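Local coordinates for N-acylhomoserine lactone dependent regulatory protein (Burkholderia cenocepacia, PDB 5L10) that is a LuxR-family transcription factor that probably binds DNA in response to N-acylhomoserine lactones, represented here by its autoinducer-binding domain, at residues 36-48 with 126-138. Numbering follows the deposited sequence. Where two conformers were deposited one is given.
Sequences LGFRYCVYGLRRT and AGNLGVLTLVRDT
Tyr-40 to Arg-46 pairs antiparallel with Leu-129 to Arg-136, and the axes come within 4.7 Å. These are the first and last strands in chain order of the five-stranded sheet of the autoinducer-binding domain; 129-136 is the middle strand and 40-46 lies next to it. Eight backbone hydrogen bonds join Tyr-40, Val-42, Gly-44 and Arg-46 to Val-135, Thr-133, Val-131 and Leu-129. At one end Arg-39 and Tyr-40 both face Val-135, a classic beta bulge. One face carries Cys-41, Tyr-43, Leu-132 and Leu-134, and helix 143-169 packs on it at Tyr-43. The other face carries Val-42, Val-131 and Thr-133. Helix 80-87 packs on Val-131. Thr-133 OG1 is hydrogen-bonded to Ser-119 OG and to a glycerol, consistent with a pocket on the side where relatives bind the lactone.

Leu-134 lays its CB over one face of the Phe-38 ring, a CH-pi contact 3.7 Å from the centroid. Its CD2 branch reaches Cys-41 SG at 4.0 Å. With CG anti to the backbone N (chi1 -162°), the Tyr-43 ring leans across the partner strand. Its OH lies 3.4 Å from Gly-130 CA and is hydrogen-bonded to His-161 ND1. Arg-39 NH1 and Asp-137 OD2, 3.7 Å apart, make a long salt bridge. The oxygen lies well out of the guanidinium plane, so charge alone acts. At the far end, Asn-128 OD1 accepts a hydrogen bond from Thr-48 N at 3.1 Å, in the carbonyl plane of the amide.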
ATOM      1  N   LEU A  36       6.331 -11.761 -12.560  1.00 34.47           N
ATOM      2  CA  LEU A  36       7.507 -11.248 -11.872  1.00 32.23           C
ATOM      3  C   LEU A  36       8.418 -12.353 -11.357  1.00 36.29           C
ATOM      4  O   LEU A  36       9.449 -12.047 -10.747  1.00 41.93           O
ATOM      5  CB  LEU A  36       7.085 -10.348 -10.706  1.00 31.96           C
ATOM      6  CG  LEU A  36       6.346  -9.060 -11.071  1.00 29.62           C
ATOM      7  CD1 LEU A  36       5.898  -8.323  -9.821  1.00 24.80           C
ATOM      8  CD2 LEU A  36       7.237  -8.174 -11.927  1.00 29.37           C
ATOM      9  N   GLY A  37       8.065 -13.621 -11.572  1.00 32.19           N
ATOM     10  CA  GLY A  37       8.894 -14.734 -11.163  1.00 32.00           C
ATOM     11  C   GLY A  37       8.429 -15.484  -9.932  1.00 30.66           C
ATOM     12  O   GLY A  37       9.103 -16.436  -9.521  1.00 39.21           O
ATOM     13  N   PHE A  38       7.310 -15.091  -9.329  1.00 30.98           N
ATOM     14  CA  PHE A  38       6.808 -15.740  -8.120  1.00 28.61           C
ATOM     15  C   PHE A  38       5.790 -16.800  -8.518  1.00 31.09           C
ATOM     16  O   PHE A  38       4.695 -16.472  -8.986  1.00 32.11           O
ATOM     17  CB  PHE A  38       6.182 -14.719  -7.172  1.00 25.10           C
ATOM     18  CG  PHE A  38       7.137 -13.668  -6.700  1.00 26.12           C
ATOM     19  CD1 PHE A  38       8.044 -13.943  -5.691  1.00 29.72           C
ATOM     20  CD2 PHE A  38       7.126 -12.402  -7.263  1.00 23.66           C
ATOM     21  CE1 PHE A  38       8.925 -12.976  -5.252  1.00 30.72           C
ATOM     22  CE2 PHE A  38       8.005 -11.430  -6.830  1.00 23.09           C
ATOM     23  CZ  PHE A  38       8.906 -11.716  -5.823  1.00 27.07           C
ATOM     24  N   ARG A  39       6.147 -18.070  -8.322  1.00 29.00           N
ATOM     25  CA  ARG A  39       5.240 -19.153  -8.688  1.00 28.26           C
ATOM     26  C   ARG A  39       3.971 -19.123  -7.849  1.00 27.18           C
ATOM     27  O   ARG A  39       2.881 -19.434  -8.345  1.00 32.69           O
ATOM     28  CB  ARG A  39       5.942 -20.501  -8.535  1.00 31.66           C
ATOM     29  CG  ARG A  39       4.980 -21.665  -8.475  1.00 32.97           C
ATOM     30  CD  ARG A  39       5.632 -22.956  -8.861  1.00 42.43           C
ATOM     31  NE  ARG A  39       4.684 -24.058  -8.785  1.00 54.32           N
ATOM     32  CZ  ARG A  39       4.861 -25.229  -9.382  1.00 68.88           C
ATOM     33  NH1 ARG A  39       5.949 -25.442 -10.106  1.00 76.60           N
ATOM     34  NH2 ARG A  39       3.947 -26.182  -9.261  1.00 73.89           N
ATOM     35  N   TYR A  40       4.087 -18.740  -6.582  1.00 23.51           N
ATOM     36  CA  TYR A  40       2.981 -18.809  -5.639  1.00 25.44           C
ATOM     37  C   TYR A  40       2.616 -17.423  -5.125  1.00 27.78           C
ATOM     38  O   TYR A  40       3.492 -16.606  -4.819  1.00 30.34           O
ATOM     39  CB  TYR A  40       3.332 -19.714  -4.475  1.00 23.83           C
ATOM     40  CG  TYR A  40       3.550 -21.156  -4.863  1.00 29.04           C
ATOM     41  CD1 TYR A  40       2.485 -21.957  -5.248  1.00 34.20           C
ATOM     42  CD2 TYR A  40       4.819 -21.727  -4.818  1.00 29.07           C
ATOM     43  CE1 TYR A  40       2.676 -23.284  -5.588  1.00 35.04           C
ATOM     44  CE2 TYR A  40       5.017 -23.053  -5.147  1.00 28.52           C
ATOM     45  CZ  TYR A  40       3.941 -23.824  -5.535  1.00 32.53           C
ATOM     46  OH  TYR A  40       4.131 -25.142  -5.874  1.00 39.63           O
ATOM     47  N   CYS A  41       1.313 -17.176  -5.020  1.00 26.59           N
ATOM     48  CA  CYS A  41       0.779 -15.901  -4.561  1.00 23.74           C
ATOM     49  C   CYS A  41      -0.346 -16.184  -3.579  1.00 24.37           C
ATOM     50  O   CYS A  41      -1.362 -16.777  -3.953  1.00 30.36           O
ATOM     51  CB  CYS A  41       0.274 -15.064  -5.739  1.00 22.38           C
ATOM     52  SG  CYS A  41      -0.640 -13.598  -5.253  1.00 30.95           S
ATOM     53  N   VAL A  42      -0.165 -15.770  -2.329  1.00 17.38           N
ATOM     54  CA  VAL A  42      -1.087 -16.093  -1.248  1.00 18.72           C
ATOM     55  C   VAL A  42      -1.485 -14.804  -0.547  1.00 21.04           C
ATOM     56  O   VAL A  42      -0.643 -13.926  -0.324  1.00 22.80           O
ATOM     57  CB  VAL A  42      -0.452 -17.075  -0.241  1.00 24.65           C
ATOM     58  CG1 VAL A  42      -1.480 -17.545   0.777  1.00 29.44           C
ATOM     59  CG2 VAL A  42       0.177 -18.253  -0.961  1.00 25.63           C
ATOM     60  N   TYR A  43      -2.765 -14.691  -0.190  1.00 20.30           N
ATOM     61  CA  TYR A  43      -3.246 -13.559   0.590  1.00 16.15           C
ATOM     62  C   TYR A  43      -3.985 -14.063   1.818  1.00 28.58           C
ATOM     63  O   TYR A  43      -4.824 -14.963   1.716  1.00 35.33           O
ATOM     64  CB  TYR A  43      -4.163 -12.642  -0.225  1.00 15.51           C
ATOM     65  CG  TYR A  43      -4.293 -11.278   0.409  1.00 24.91           C
ATOM     66  CD1 TYR A  43      -3.300 -10.323   0.244  1.00 28.22           C
ATOM     67  CD2 TYR A  43      -5.390 -10.954   1.199  1.00 22.26           C
ATOM     68  CE1 TYR A  43      -3.399  -9.077   0.831  1.00 29.86           C
ATOM     69  CE2 TYR A  43      -5.499  -9.707   1.793  1.00 22.44           C
ATOM     70  CZ  TYR A  43      -4.500  -8.773   1.602  1.00 28.72           C
ATOM     71  OH  TYR A  43      -4.592  -7.531   2.184  1.00 35.51           O
ATOM     72  N   GLY A  44      -3.677 -13.476   2.970  1.00 22.37           N
ATOM     73  CA  GLY A  44      -4.339 -13.850   4.201  1.00 26.77           C
ATOM     74  C   GLY A  44      -4.963 -12.677   4.928  1.00 30.07           C
ATOM     75  O   GLY A  44      -4.305 -11.658   5.160  1.00 31.93           O
ATOM     76  N   LEU A  45      -6.231 -12.810   5.299  1.00 31.81           N
ATOM     77  CA  LEU A  45      -6.945 -11.782   6.046  1.00 30.92           C
ATOM     78  C   LEU A  45      -7.141 -12.283   7.472  1.00 32.82           C
ATOM     79  O   LEU A  45      -7.880 -13.246   7.701  1.00 39.35           O
ATOM     80  CB  LEU A  45      -8.282 -11.454   5.384  1.00 25.66           C
ATOM     81  CG  LEU A  45      -9.157 -10.426   6.106  1.00 30.26           C
ATOM     82  CD1 LEU A  45      -8.444  -9.086   6.240  1.00 31.75           C
ATOM     83  CD2 LEU A  45     -10.490 -10.258   5.393  1.00 35.26           C
ATOM     84  N   ARG A  46      -6.464 -11.646   8.425  0.68 31.89           N
ATOM     85  CA  ARG A  46      -6.592 -11.980   9.839  0.68 38.70           C
ATOM     86  C   ARG A  46      -7.397 -10.885  10.523  0.68 39.17           C
ATOM     87  O   ARG A  46      -6.997  -9.716  10.514  0.68 41.39           O
ATOM     88  CB  ARG A  46      -5.224 -12.144  10.502  0.68 42.18           C
ATOM     89  CG  ARG A  46      -5.290 -12.890  11.824  0.68 50.76           C
ATOM     90  CD  ARG A  46      -3.941 -12.937  12.525  0.68 55.39           C
ATOM     91  NE  ARG A  46      -3.537 -11.621  13.011  0.68 58.49           N
ATOM     92  CZ  ARG A  46      -2.628 -11.421  13.961  0.68 58.64           C
ATOM     93  NH1 ARG A  46      -2.324 -10.187  14.339  0.68 59.15           N
ATOM     94  NH2 ARG A  46      -2.032 -12.455  14.539  0.68 57.11           N
ATOM     95  N   ARG A  47      -8.520 -11.265  11.117  1.00 72.30           N
ATOM     96  CA  ARG A  47      -9.488 -10.317  11.645  1.00 72.88           C
ATOM     97  C   ARG A  47      -9.268 -10.055  13.129  1.00 78.06           C
ATOM     98  O   ARG A  47      -8.805 -10.924  13.876  1.00 78.11           O
ATOM     99  CB  ARG A  47     -10.904 -10.832  11.401  1.00 61.65           C
ATOM    100  CG  ARG A  47     -11.068 -11.460  10.030  1.00 63.46           C
ATOM    101  CD  ARG A  47     -12.492 -11.910   9.796  1.00 62.51           C
ATOM    102  NE  ARG A  47     -13.360 -10.797   9.430  1.00 67.76           N
ATOM    103  CZ  ARG A  47     -13.859 -10.610   8.214  1.00 71.13           C
ATOM    104  NH1 ARG A  47     -13.582 -11.473   7.243  1.00 64.05           N
ATOM    105  NH2 ARG A  47     -14.641  -9.566   7.968  1.00 69.81           N
ATOM    106  N   THR A  48      -9.623  -8.837  13.548  1.00 82.61           N
ATOM    107  CA  THR A  48      -9.363  -8.394  14.912  1.00 95.85           C
ATOM    108  C   THR A  48     -10.478  -8.799  15.871  1.00105.31           C
ATOM    109  O   THR A  48     -10.231  -8.955  17.073  1.00 95.79           O
ATOM    110  CB  THR A  48      -9.158  -6.872  14.925  1.00 92.08           C
ATOM    111  OG1 THR A  48      -8.425  -6.483  16.094  1.00 91.25           O
ATOM    112  CG2 THR A  48     -10.495  -6.126  14.891  1.00 86.16           C
ATOM    113  N   ALA A 126     -10.997  -1.081   9.973  1.00 41.79           N
ATOM    114  CA  ALA A 126     -11.512  -1.842  11.105  1.00 40.29           C
ATOM    115  C   ALA A 126     -10.417  -2.462  11.964  1.00 42.50           C
ATOM    116  O   ALA A 126     -10.729  -3.018  13.023  1.00 48.52           O
ATOM    117  CB  ALA A 126     -12.452  -2.943  10.610  1.00 38.13           C
ATOM    118  N   GLY A 127      -9.158  -2.390  11.542  1.00 40.32           N
ATOM    119  CA  GLY A 127      -8.065  -2.978  12.285  1.00 35.73           C
ATOM    120  C   GLY A 127      -7.637  -4.351  11.817  1.00 33.86           C
ATOM    121  O   GLY A 127      -6.729  -4.936  12.422  1.00 39.48           O
ATOM    122  N   ASN A 128      -8.254  -4.884  10.768  1.00 31.51           N
ATOM    123  CA  ASN A 128      -7.861  -6.189  10.262  1.00 31.74           C
ATOM    124  C   ASN A 128      -6.480  -6.119   9.618  1.00 30.67           C
ATOM    125  O   ASN A 128      -6.041  -5.069   9.144  1.00 33.62           O
ATOM    126  CB  ASN A 128      -8.884  -6.701   9.249  1.00 33.24           C
ATOM    127  CG  ASN A 128     -10.268  -6.835   9.839  1.00 39.46           C
ATOM    128  OD1 ASN A 128     -10.427  -7.228  10.995  1.00 47.80           O
ATOM    129  ND2 ASN A 128     -11.280  -6.498   9.051  1.00 36.23           N
ATOM    130  N   LEU A 129      -5.795  -7.256   9.612  1.00 24.02           N
ATOM    131  CA  LEU A 129      -4.478  -7.381   9.000  1.00 25.54           C
ATOM    132  C   LEU A 129      -4.597  -8.233   7.746  1.00 28.01           C
ATOM    133  O   LEU A 129      -5.112  -9.357   7.803  1.00 30.46           O
ATOM    134  CB  LEU A 129      -3.474  -7.997   9.975  1.00 27.31           C
ATOM    135  CG  LEU A 129      -2.078  -8.261   9.404  1.00 27.48           C
ATOM    136  CD1 LEU A 129      -1.434  -6.970   8.894  1.00 28.18           C
ATOM    137  CD2 LEU A 129      -1.173  -8.937  10.413  1.00 22.49           C
ATOM    138  N   GLY A 130      -4.137  -7.693   6.622  1.00 27.18           N
ATOM    139  CA  GLY A 130      -4.063  -8.424   5.374  1.00 17.36           C
ATOM    140  C   GLY A 130      -2.610  -8.559   4.946  1.00 26.27           C
ATOM    141  O   GLY A 130      -1.857  -7.582   4.954  1.00 33.13           O
ATOM    142  N   VAL A 131      -2.227  -9.783   4.596  1.00 21.85           N
ATOM    143  CA  VAL A 131      -0.842 -10.114   4.290  1.00 21.57           C
ATOM    144  C   VAL A 131      -0.788 -10.679   2.880  1.00 24.21           C
ATOM    145  O   VAL A 131      -1.394 -11.721   2.601  1.00 27.13           O
ATOM    146  CB  VAL A 131      -0.266 -11.116   5.300  1.00 16.68           C
ATOM    147  CG1 VAL A 131       1.125 -11.553   4.872  1.00 16.67           C
ATOM    148  CG2 VAL A 131      -0.237 -10.497   6.685  1.00 17.90           C
ATOM    149  N   LEU A 132      -0.060  -9.996   1.998  1.00 21.88           N
ATOM    150  CA  LEU A 132       0.251 -10.520   0.675  1.00 21.30           C
ATOM    151  C   LEU A 132       1.610 -11.196   0.728  1.00 23.17           C
ATOM    152  O   LEU A 132       2.584 -10.605   1.206  1.00 23.20           O
ATOM    153  CB  LEU A 132       0.261  -9.414  -0.381  1.00 17.69           C
ATOM    154  CG  LEU A 132       0.711  -9.875  -1.775  1.00 16.02           C
ATOM    155  CD1 LEU A 132      -0.339 -10.772  -2.433  1.00 14.88           C
ATOM    156  CD2 LEU A 132       1.048  -8.687  -2.665  1.00 15.29           C
ATOM    157  N   THR A 133       1.672 -12.433   0.243  1.00 24.34           N
ATOM    158  CA  THR A 133       2.893 -13.226   0.281  1.00 23.27           C
ATOM    159  C   THR A 133       3.190 -13.733  -1.122  1.00 22.22           C
ATOM    160  O   THR A 133       2.352 -14.404  -1.733  1.00 17.25           O
ATOM    161  CB  THR A 133       2.753 -14.389   1.267  1.00 26.15           C
ATOM    162  OG1 THR A 133       2.603 -13.871   2.594  1.00 26.02           O
ATOM    163  CG2 THR A 133       3.970 -15.272   1.224  1.00 27.48           C
ATOM    164  N   LEU A 134       4.371 -13.395  -1.634  1.00 16.12           N
ATOM    165  CA  LEU A 134       4.827 -13.833  -2.948  1.00 23.44           C
ATOM    166  C   LEU A 134       5.993 -14.791  -2.754  1.00 22.29           C
ATOM    167  O   LEU A 134       7.018 -14.417  -2.172  1.00 24.92           O
ATOM    168  CB  LEU A 134       5.247 -12.640  -3.806  1.00 19.52           C
ATOM    169  CG  LEU A 134       4.224 -11.515  -3.918  1.00 16.29           C
ATOM    170  CD1 LEU A 134       4.773 -10.381  -4.767  1.00 18.86           C
ATOM    171  CD2 LEU A 134       2.913 -12.043  -4.480  1.00 16.14           C
ATOM    172  N   VAL A 135       5.842 -16.023  -3.233  1.00 21.79           N
ATOM    173  CA  VAL A 135       6.827 -17.069  -2.986  1.00 27.99           C
ATOM    174  C   VAL A 135       7.279 -17.675  -4.305  1.00 23.99           C
ATOM    175  O   VAL A 135       6.461 -17.937  -5.195  1.00 22.99           O
ATOM    176  CB  VAL A 135       6.270 -18.169  -2.058  1.00 27.28           C
ATOM    177  CG1 VAL A 135       7.397 -19.063  -1.583  1.00 29.11           C
ATOM    178  CG2 VAL A 135       5.543 -17.554  -0.879  1.00 18.88           C
ATOM    179  N   ARG A 136       8.584 -17.895  -4.425  1.00 28.91           N
ATOM    180  CA  ARG A 136       9.162 -18.696  -5.493  1.00 37.97           C
ATOM    181  C   ARG A 136       9.795 -19.946  -4.893  1.00 36.93           C
ATOM    182  O   ARG A 136      10.251 -19.940  -3.746  1.00 35.30           O
ATOM    183  CB  ARG A 136      10.201 -17.901  -6.294  1.00 38.20           C
ATOM    184  CG  ARG A 136      10.846 -16.765  -5.523  1.00 30.05           C
ATOM    185  CD  ARG A 136      11.583 -15.835  -6.464  1.00 26.75           C
ATOM    186  NE  ARG A 136      12.763 -16.472  -7.035  1.00 35.04           N
ATOM    187  CZ  ARG A 136      13.422 -16.011  -8.092  1.00 45.44           C
ATOM    188  NH1 ARG A 136      13.005 -14.912  -8.704  1.00 47.56           N
ATOM    189  NH2 ARG A 136      14.490 -16.654  -8.544  1.00 55.75           N
ATOM    190  N   ASP A 137       9.813 -21.022  -5.678  1.00 37.99           N
ATOM    191  CA  ASP A 137      10.287 -22.319  -5.211  1.00 37.34           C
ATOM    192  C   ASP A 137      11.660 -22.691  -5.746  1.00 39.39           C
ATOM    193  O   ASP A 137      12.174 -23.760  -5.401  1.00 49.36           O
ATOM    194  CB  ASP A 137       9.283 -23.412  -5.596  1.00 40.14           C
ATOM    195  CG  ASP A 137       9.083 -23.517  -7.101  1.00 49.20           C
ATOM    196  OD1 ASP A 137       9.526 -22.602  -7.827  1.00 48.53           O
ATOM    197  OD2 ASP A 137       8.477 -24.511  -7.557  1.00 55.79           O
ATOM    198  N   THR A 138      12.275 -21.846  -6.571  1.00 40.27           N
ATOM    199  CA  THR A 138      13.481 -22.219  -7.303  1.00 47.10           C
ATOM    200  C   THR A 138      14.747 -21.627  -6.693  1.00 43.22           C
ATOM    201  O   THR A 138      15.651 -22.364  -6.291  1.00 36.04           O
ATOM    202  CB  THR A 138      13.351 -21.780  -8.766  1.00 52.21           C
ATOM    203  OG1 THR A 138      12.826 -20.444  -8.813  1.00 44.43           O
ATOM    204  CG2 THR A 138      12.429 -22.732  -9.529  1.00 55.31           C
TER